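Local coordinates for uncharacterized protein (Bacillus thuringiensis serovar kurstaki, PDB 4XE7), which is an actin-like protein of the bacterial cytoskeleton, a ParM that probably polymerises into nucleotide-dependent filaments to segregate plasmid DNA, at residues 2-13 / 408-416; 26-36 / 133-141. All coordinates share one frame; numbering follows the deposited sequence.

Contact 1: 2-13 / 408-416; sequences VEQMLSKNMLLG and LIANLLEQL
Asn411 reaches out from a helix and bonds to the main chain of a strand. Its ND2 donates to Gly13 O at 2.9 Å, with an N-H...O angle of 158°. The bond lies in the carbonyl plane of Gly13 and close to the amide plane of Asn411. CG of Asn411 is anti to its backbone N (chi1 -154°), which carries the amide across to the strand. The same ND2 also donates to Pro149 O, so one amide nitrogen serves two backbone carbonyls. Gln415 NE2 adds a weak bond to Asn411 OD1.

Leu12 fills the middle of the contact and parts its two methyls. Leu12 CD1 lies against Gln415 CG at 3.6 Å and beside the Asn411 amide, whose side chain runs past it in the opposite direction. The Leu12 and Leu412 side chains cross at about a right angle, with Leu12 CD2 3.7 Å from Leu412 CB. Leu408 CD1 packs against the main chain of Leu12 and Gly13, 3.8 Å from Gly13 CA.

In the fold, this joins the two chain ends in one actin-like subdomain. Strand 13-17 starts at Gly13 and forms an edge of the mixed sheet. Helix 402-418 packs near that edge and also touches strand 145-154 at the other end of the strand order.

Helix 2-7 lies over the C-terminal part of segment 408-416, with the axes of the short segments 105° apart. The Met5 chain bends at its last torsion and sets CE against Leu412 CD1 at 3.6 Å. Met5 SD rests on Gln415 CB at 3.9 Å. The same Leu412 CD1 also meets Leu12 CD2, and Met5 CE and Leu12 CD2 approach it from the same side. Further along, Val2 CG2 touches Leu416 CD2 at 4.0 Å.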
# COMPACT_ATOMS: atom_id res chain seq x y z
N VAL A 2 -11.29 -20.87 11.82
CA VAL A 2 -11.13 -19.81 10.83
C VAL A 2 -11.67 -20.31 9.50
O VAL A 2 -12.34 -19.57 8.77
CB VAL A 2 -9.67 -19.36 10.71
CG1 VAL A 2 -9.48 -18.50 9.47
CG2 VAL A 2 -9.24 -18.62 11.99
N GLU A 3 -11.40 -21.57 9.20
CA GLU A 3 -11.96 -22.24 8.03
C GLU A 3 -13.46 -22.10 7.92
O GLU A 3 -13.95 -21.70 6.88
CB GLU A 3 -11.64 -23.73 8.08
CG GLU A 3 -10.41 -24.10 7.32
CD GLU A 3 -10.20 -25.59 7.33
OE1 GLU A 3 -9.55 -26.08 8.29
OE2 GLU A 3 -10.71 -26.27 6.41
N GLN A 4 -14.17 -22.47 8.99
CA GLN A 4 -15.62 -22.38 9.04
C GLN A 4 -16.08 -20.94 8.86
O GLN A 4 -17.06 -20.68 8.19
CB GLN A 4 -16.15 -22.90 10.38
CG GLN A 4 -16.26 -24.40 10.51
CD GLN A 4 -16.85 -24.78 11.86
OE1 GLN A 4 -16.49 -24.21 12.90
NE2 GLN A 4 -17.78 -25.73 11.86
N MET A 5 -15.38 -20.02 9.50
CA MET A 5 -15.67 -18.60 9.39
C MET A 5 -15.60 -18.15 7.94
O MET A 5 -16.54 -17.54 7.43
CB MET A 5 -14.69 -17.77 10.25
CG MET A 5 -14.95 -16.26 10.28
SD MET A 5 -13.58 -15.31 11.02
CE MET A 5 -12.28 -15.64 9.83
N LEU A 6 -14.49 -18.44 7.27
CA LEU A 6 -14.25 -17.92 5.93
C LEU A 6 -15.14 -18.58 4.87
O LEU A 6 -15.43 -17.97 3.84
CB LEU A 6 -12.79 -18.09 5.54
CG LEU A 6 -11.76 -17.31 6.37
CD1 LEU A 6 -10.34 -17.68 5.97
CD2 LEU A 6 -12.02 -15.81 6.25
N SER A 7 -15.57 -19.81 5.13
CA SER A 7 -16.39 -20.49 4.13
C SER A 7 -17.82 -19.93 4.08
O SER A 7 -18.56 -20.21 3.15
CB SER A 7 -16.42 -22.00 4.40
OG SER A 7 -17.11 -22.29 5.61
N LYS A 8 -18.20 -19.13 5.07
CA LYS A 8 -19.53 -18.52 5.08
C LYS A 8 -19.63 -17.32 4.14
O LYS A 8 -18.62 -16.84 3.63
CB LYS A 8 -19.91 -18.10 6.50
CG LYS A 8 -19.98 -19.25 7.48
CD LYS A 8 -20.30 -18.79 8.88
CE LYS A 8 -20.45 -19.99 9.81
NZ LYS A 8 -20.02 -19.69 11.20
N ASN A 9 -20.85 -16.83 3.91
CA ASN A 9 -21.05 -15.65 3.07
C ASN A 9 -20.51 -14.40 3.76
O ASN A 9 -21.28 -13.56 4.26
CB ASN A 9 -22.53 -15.47 2.73
CG ASN A 9 -23.05 -16.55 1.79
OD1 ASN A 9 -22.29 -17.36 1.27
ND2 ASN A 9 -24.36 -16.57 1.58
N MET A 10 -19.19 -14.29 3.80
CA MET A 10 -18.55 -13.20 4.52
C MET A 10 -17.19 -12.88 3.92
O MET A 10 -16.56 -13.73 3.27
CB MET A 10 -18.39 -13.56 6.01
CG MET A 10 -17.31 -14.62 6.26
SD MET A 10 -15.68 -13.91 6.59
CE MET A 10 -16.12 -12.86 8.00
N LEU A 11 -16.77 -11.64 4.13
CA LEU A 11 -15.45 -11.18 3.75
C LEU A 11 -14.79 -10.64 5.01
O LEU A 11 -15.37 -9.80 5.71
CB LEU A 11 -15.53 -10.10 2.66
CG LEU A 11 -14.23 -9.36 2.30
CD1 LEU A 11 -13.21 -10.28 1.58
CD2 LEU A 11 -14.53 -8.11 1.48
N LEU A 12 -13.59 -11.13 5.30
CA LEU A 12 -12.84 -10.61 6.43
C LEU A 12 -11.70 -9.73 5.92
O LEU A 12 -10.72 -10.23 5.40
CB LEU A 12 -12.29 -11.75 7.29
CG LEU A 12 -11.69 -11.27 8.62
CD1 LEU A 12 -12.81 -10.92 9.61
CD2 LEU A 12 -10.72 -12.29 9.21
N GLY A 13 -11.86 -8.41 6.04
CA GLY A 13 -10.85 -7.48 5.55
C GLY A 13 -10.40 -6.41 6.53
O GLY A 13 -10.95 -6.26 7.64
N LEU A 408 -6.84 -5.82 9.43
CA LEU A 408 -7.31 -7.18 9.14
C LEU A 408 -7.05 -8.12 10.34
O LEU A 408 -7.94 -8.84 10.77
CB LEU A 408 -6.63 -7.73 7.87
CG LEU A 408 -6.86 -9.22 7.53
CD1 LEU A 408 -8.34 -9.57 7.41
CD2 LEU A 408 -6.11 -9.61 6.26
N ILE A 409 -5.82 -8.10 10.86
CA ILE A 409 -5.49 -8.92 12.03
C ILE A 409 -6.38 -8.59 13.24
O ILE A 409 -6.87 -9.49 13.93
CB ILE A 409 -4.00 -8.76 12.41
CG1 ILE A 409 -3.11 -9.31 11.29
CG2 ILE A 409 -3.68 -9.45 13.74
CD1 ILE A 409 -1.73 -8.69 11.25
N ALA A 410 -6.60 -7.30 13.49
CA ALA A 410 -7.49 -6.86 14.55
C ALA A 410 -8.89 -7.41 14.30
O ALA A 410 -9.56 -7.88 15.22
CB ALA A 410 -7.53 -5.32 14.65
N ASN A 411 -9.31 -7.37 13.04
CA ASN A 411 -10.62 -7.88 12.67
C ASN A 411 -10.77 -9.39 12.92
O ASN A 411 -11.79 -9.84 13.42
CB ASN A 411 -10.91 -7.57 11.20
CG ASN A 411 -12.41 -7.48 10.90
OD1 ASN A 411 -13.24 -7.63 11.80
ND2 ASN A 411 -12.75 -7.25 9.64
N LEU A 412 -9.74 -10.17 12.57
CA LEU A 412 -9.76 -11.61 12.83
C LEU A 412 -9.84 -11.88 14.33
O LEU A 412 -10.66 -12.68 14.78
CB LEU A 412 -8.52 -12.29 12.22
CG LEU A 412 -8.39 -13.78 12.53
CD1 LEU A 412 -9.62 -14.54 12.04
CD2 LEU A 412 -7.13 -14.37 11.91
N LEU A 413 -8.99 -11.20 15.10
CA LEU A 413 -8.98 -11.38 16.55
C LEU A 413 -10.34 -11.03 17.16
O LEU A 413 -10.84 -11.73 18.05
CB LEU A 413 -7.88 -10.53 17.17
CG LEU A 413 -6.45 -11.01 16.88
CD1 LEU A 413 -5.43 -9.93 17.26
CD2 LEU A 413 -6.17 -12.31 17.64
N GLU A 414 -10.95 -9.95 16.68
CA GLU A 414 -12.30 -9.58 17.10
C GLU A 414 -13.34 -10.68 16.81
O GLU A 414 -14.16 -11.01 17.67
CB GLU A 414 -12.71 -8.27 16.42
CG GLU A 414 -14.12 -7.83 16.76
CD GLU A 414 -14.36 -7.72 18.26
OE1 GLU A 414 -13.44 -7.28 18.99
OE2 GLU A 414 -15.46 -8.08 18.71
N GLN A 415 -13.30 -11.26 15.61
CA GLN A 415 -14.28 -12.30 15.25
C GLN A 415 -14.06 -13.58 16.05
O GLN A 415 -15.02 -14.26 16.42
CB GLN A 415 -14.24 -12.62 13.75
CG GLN A 415 -14.30 -11.41 12.88
CD GLN A 415 -15.47 -10.52 13.23
OE1 GLN A 415 -16.60 -10.99 13.28
NE2 GLN A 415 -15.21 -9.25 13.49
N LEU A 416 -12.79 -13.90 16.32
CA LEU A 416 -12.45 -15.06 17.14
C LEU A 416 -12.90 -14.84 18.59
O LEU A 416 -13.25 -15.78 19.30
CB LEU A 416 -10.95 -15.34 17.11
CG LEU A 416 -10.27 -15.87 15.83
CD1 LEU A 416 -8.75 -15.93 16.03
CD2 LEU A 416 -10.82 -17.24 15.44

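Contact 2: 26-36 / 133-141; sequences FLNEKGNIESF and SMAVAAARI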
# COMPACT_ATOMS: atom_id res chain seq x y z
N PHE A 26 -7.30 -8.60 2.77
CA PHE A 26 -8.34 -9.54 3.19
C PHE A 26 -7.83 -10.96 3.17
O PHE A 26 -6.76 -11.25 2.64
CB PHE A 26 -9.59 -9.41 2.30
CG PHE A 26 -9.36 -9.81 0.86
CD1 PHE A 26 -9.76 -11.05 0.39
CD2 PHE A 26 -8.73 -8.93 -0.01
CE1 PHE A 26 -9.55 -11.42 -0.94
CE2 PHE A 26 -8.51 -9.30 -1.35
CZ PHE A 26 -8.93 -10.54 -1.80
N LEU A 27 -8.60 -11.87 3.76
CA LEU A 27 -8.23 -13.28 3.71
C LEU A 27 -8.90 -13.93 2.51
O LEU A 27 -10.12 -13.86 2.35
CB LEU A 27 -8.59 -13.99 5.01
CG LEU A 27 -7.78 -13.47 6.21
CD1 LEU A 27 -8.21 -14.16 7.51
CD2 LEU A 27 -6.27 -13.67 5.96
N ASN A 28 -8.10 -14.53 1.64
CA ASN A 28 -8.66 -15.10 0.43
C ASN A 28 -9.09 -16.53 0.72
O ASN A 28 -9.21 -16.93 1.89
CB ASN A 28 -7.66 -15.01 -0.73
CG ASN A 28 -6.35 -15.75 -0.45
OD1 ASN A 28 -6.27 -16.63 0.41
ND2 ASN A 28 -5.31 -15.39 -1.21
N GLU A 29 -9.35 -17.33 -0.31
CA GLU A 29 -9.88 -18.67 -0.03
C GLU A 29 -8.84 -19.64 0.54
O GLU A 29 -9.19 -20.61 1.20
CB GLU A 29 -10.53 -19.23 -1.28
CG GLU A 29 -11.82 -18.49 -1.62
CD GLU A 29 -12.41 -18.94 -2.93
OE1 GLU A 29 -11.83 -18.60 -3.99
OE2 GLU A 29 -13.46 -19.62 -2.89
N LYS A 30 -7.56 -19.38 0.33
CA LYS A 30 -6.55 -20.24 0.95
C LYS A 30 -6.22 -19.73 2.36
O LYS A 30 -5.32 -20.24 3.02
CB LYS A 30 -5.31 -20.33 0.08
CG LYS A 30 -5.64 -20.62 -1.38
CD LYS A 30 -4.73 -21.63 -2.04
CE LYS A 30 -3.67 -20.97 -2.90
NZ LYS A 30 -2.78 -20.13 -2.06
N GLY A 31 -6.96 -18.72 2.83
CA GLY A 31 -6.74 -18.16 4.16
C GLY A 31 -5.48 -17.32 4.27
O GLY A 31 -4.99 -17.07 5.38
N ASN A 32 -4.94 -16.89 3.13
CA ASN A 32 -3.78 -16.00 3.12
C ASN A 32 -4.22 -14.55 2.99
O ASN A 32 -5.34 -14.27 2.51
CB ASN A 32 -2.82 -16.34 1.98
CG ASN A 32 -2.17 -17.69 2.15
OD1 ASN A 32 -1.88 -18.12 3.27
ND2 ASN A 32 -1.93 -18.38 1.04
N ILE A 33 -3.35 -13.63 3.40
CA ILE A 33 -3.63 -12.20 3.26
C ILE A 33 -3.41 -11.77 1.83
O ILE A 33 -2.33 -11.97 1.29
CB ILE A 33 -2.75 -11.35 4.21
CG1 ILE A 33 -2.98 -11.78 5.65
CG2 ILE A 33 -3.05 -9.83 4.02
CD1 ILE A 33 -2.14 -11.07 6.67
N GLU A 34 -4.44 -11.20 1.21
CA GLU A 34 -4.37 -10.67 -0.15
C GLU A 34 -4.65 -9.16 -0.13
O GLU A 34 -5.57 -8.71 0.55
CB GLU A 34 -5.37 -11.42 -1.04
CG GLU A 34 -5.24 -11.14 -2.52
CD GLU A 34 -5.91 -12.21 -3.38
OE1 GLU A 34 -5.75 -13.41 -3.06
OE2 GLU A 34 -6.61 -11.86 -4.35
N SER A 35 -3.86 -8.38 -0.85
CA SER A 35 -3.97 -6.92 -0.80
C SER A 35 -3.91 -6.29 -2.17
O SER A 35 -3.19 -6.76 -3.07
CB SER A 35 -2.87 -6.31 0.06
OG SER A 35 -2.94 -6.78 1.39
N PHE A 36 -4.68 -5.21 -2.32
CA PHE A 36 -4.54 -4.32 -3.47
C PHE A 36 -4.94 -2.89 -3.09
O PHE A 36 -5.48 -2.65 -2.00
CB PHE A 36 -5.35 -4.81 -4.67
CG PHE A 36 -6.83 -4.92 -4.41
CD1 PHE A 36 -7.39 -6.12 -3.99
CD2 PHE A 36 -7.67 -3.82 -4.61
CE1 PHE A 36 -8.75 -6.23 -3.76
CE2 PHE A 36 -9.05 -3.93 -4.40
CZ PHE A 36 -9.58 -5.13 -3.96
N SER A 133 -13.66 -1.60 -3.45
CA SER A 133 -12.59 -2.50 -3.03
C SER A 133 -13.19 -3.75 -2.37
O SER A 133 -12.74 -4.88 -2.64
CB SER A 133 -11.60 -1.80 -2.08
OG SER A 133 -12.12 -1.68 -0.76
N MET A 134 -14.21 -3.55 -1.53
CA MET A 134 -14.95 -4.66 -0.93
C MET A 134 -15.55 -5.59 -1.99
O MET A 134 -15.53 -6.81 -1.84
CB MET A 134 -16.09 -4.15 -0.04
CG MET A 134 -15.69 -3.48 1.24
SD MET A 134 -17.14 -2.84 2.12
CE MET A 134 -16.31 -2.20 3.58
N ALA A 135 -16.13 -4.99 -3.03
CA ALA A 135 -16.79 -5.76 -4.10
C ALA A 135 -15.80 -6.57 -4.91
O ALA A 135 -16.11 -7.70 -5.30
CB ALA A 135 -17.58 -4.82 -5.04
N VAL A 136 -14.64 -6.00 -5.18
CA VAL A 136 -13.62 -6.72 -5.93
C VAL A 136 -13.10 -7.93 -5.14
O VAL A 136 -12.96 -9.03 -5.70
CB VAL A 136 -12.42 -5.81 -6.32
CG1 VAL A 136 -11.32 -6.63 -7.03
CG2 VAL A 136 -12.90 -4.68 -7.23
N ALA A 137 -12.84 -7.75 -3.85
CA ALA A 137 -12.41 -8.88 -3.02
C ALA A 137 -13.48 -9.95 -2.93
O ALA A 137 -13.18 -11.15 -2.92
CB ALA A 137 -12.05 -8.41 -1.63
N ALA A 138 -14.74 -9.51 -2.84
CA ALA A 138 -15.83 -10.46 -2.74
C ALA A 138 -15.93 -11.25 -4.05
O ALA A 138 -16.10 -12.48 -4.03
CB ALA A 138 -17.14 -9.76 -2.41
N ALA A 139 -15.77 -10.55 -5.17
CA ALA A 139 -15.72 -11.18 -6.48
C ALA A 139 -14.56 -12.19 -6.56
O ALA A 139 -14.76 -13.30 -7.03
CB ALA A 139 -15.58 -10.13 -7.58
N ARG A 140 -13.37 -11.79 -6.08
CA ARG A 140 -12.19 -12.66 -6.12
C ARG A 140 -12.38 -13.97 -5.37
O ARG A 140 -11.83 -14.99 -5.76
CB ARG A 140 -10.98 -11.94 -5.53
CG ARG A 140 -10.44 -10.83 -6.41
CD ARG A 140 -9.17 -10.25 -5.82
NE ARG A 140 -8.62 -9.25 -6.72
CZ ARG A 140 -7.41 -8.73 -6.60
NH1 ARG A 140 -6.64 -9.12 -5.59
NH2 ARG A 140 -6.99 -7.82 -7.48
N ILE A 141 -13.15 -13.95 -4.30
CA ILE A 141 -13.31 -15.15 -3.51
C ILE A 141 -14.64 -15.83 -3.84
O ILE A 141 -15.09 -16.72 -3.13
CB ILE A 141 -13.17 -14.84 -2.01
CG1 ILE A 141 -14.38 -14.09 -1.47
CG2 ILE A 141 -11.91 -14.02 -1.78
CD1 ILE A 141 -14.26 -13.77 -0.00
O HOH W 1 -3.86 -8.34 -5.07
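Arg140 and Glu34 form a salt bridge between a helix and a strand. Arg140 NH1 donates to Glu34 OE2 at 3.0 Å. The oxygen uses its anti lone pair, and it lies 26° out of the guanidinium plane. The other carboxylate oxygen, OE1, accepts from Asn28 ND2 at 2.7 Å in a nearly straight bond of 175°. Both oxygens of Glu34 thus have a donor. Asn28 OD1 in turn accepts from Asn32 N, and weakly from Lys30 N, across the type I turn of this beta hairpin.

NH1 also donates to a water, which donates to Ser35 O. NH2 forms salt bridges with Asp69 and Asp67. NE is also bonded outside the two segments. The Arg140 chain is extended from CG to NE, and one guanidinium face meets Phe36 CD1 at its rim.

The apolar part lies beside this network. Ala137 CB sits over the centre of the Phe26 ring, 3.6 Å from the centroid, in a CH-pi contact. Glu34 CB covers the opposite face. Ile141 CG2 touches the ring edge at CE1, at 3.6 Å. Phe36 CZ packs on Val136 CB at 3.8 Å.

Helix 123-140 is thereby fixed to the hairpin of the mixed sheet. Three carboxylates surround one guanidinium, so Arg140 is probably held charged and Glu34 probably stays ionised.

How the contacts relate
The chain starts in helix 2-7 and enters the sheet at strand 13-17. Hairpin 26-36 follows strand 13-17. It meets the end of helix 123-140, and contact 2 closes a loop there. Segment 2-13 meets its partner only at helix 402-418, so contact 1 closes a loop over nearly the whole protein. The much shorter loop of contact 2 is nested inside it. The centres are about 11 Å apart. The two touch directly: Leu12 O and Leu27 N are 3.1 Å apart, a probable hydrogen bond, and Leu11 CD1 packs on Phe26 CD1. Together they tie the first strands to the last helix and to helix 123-140.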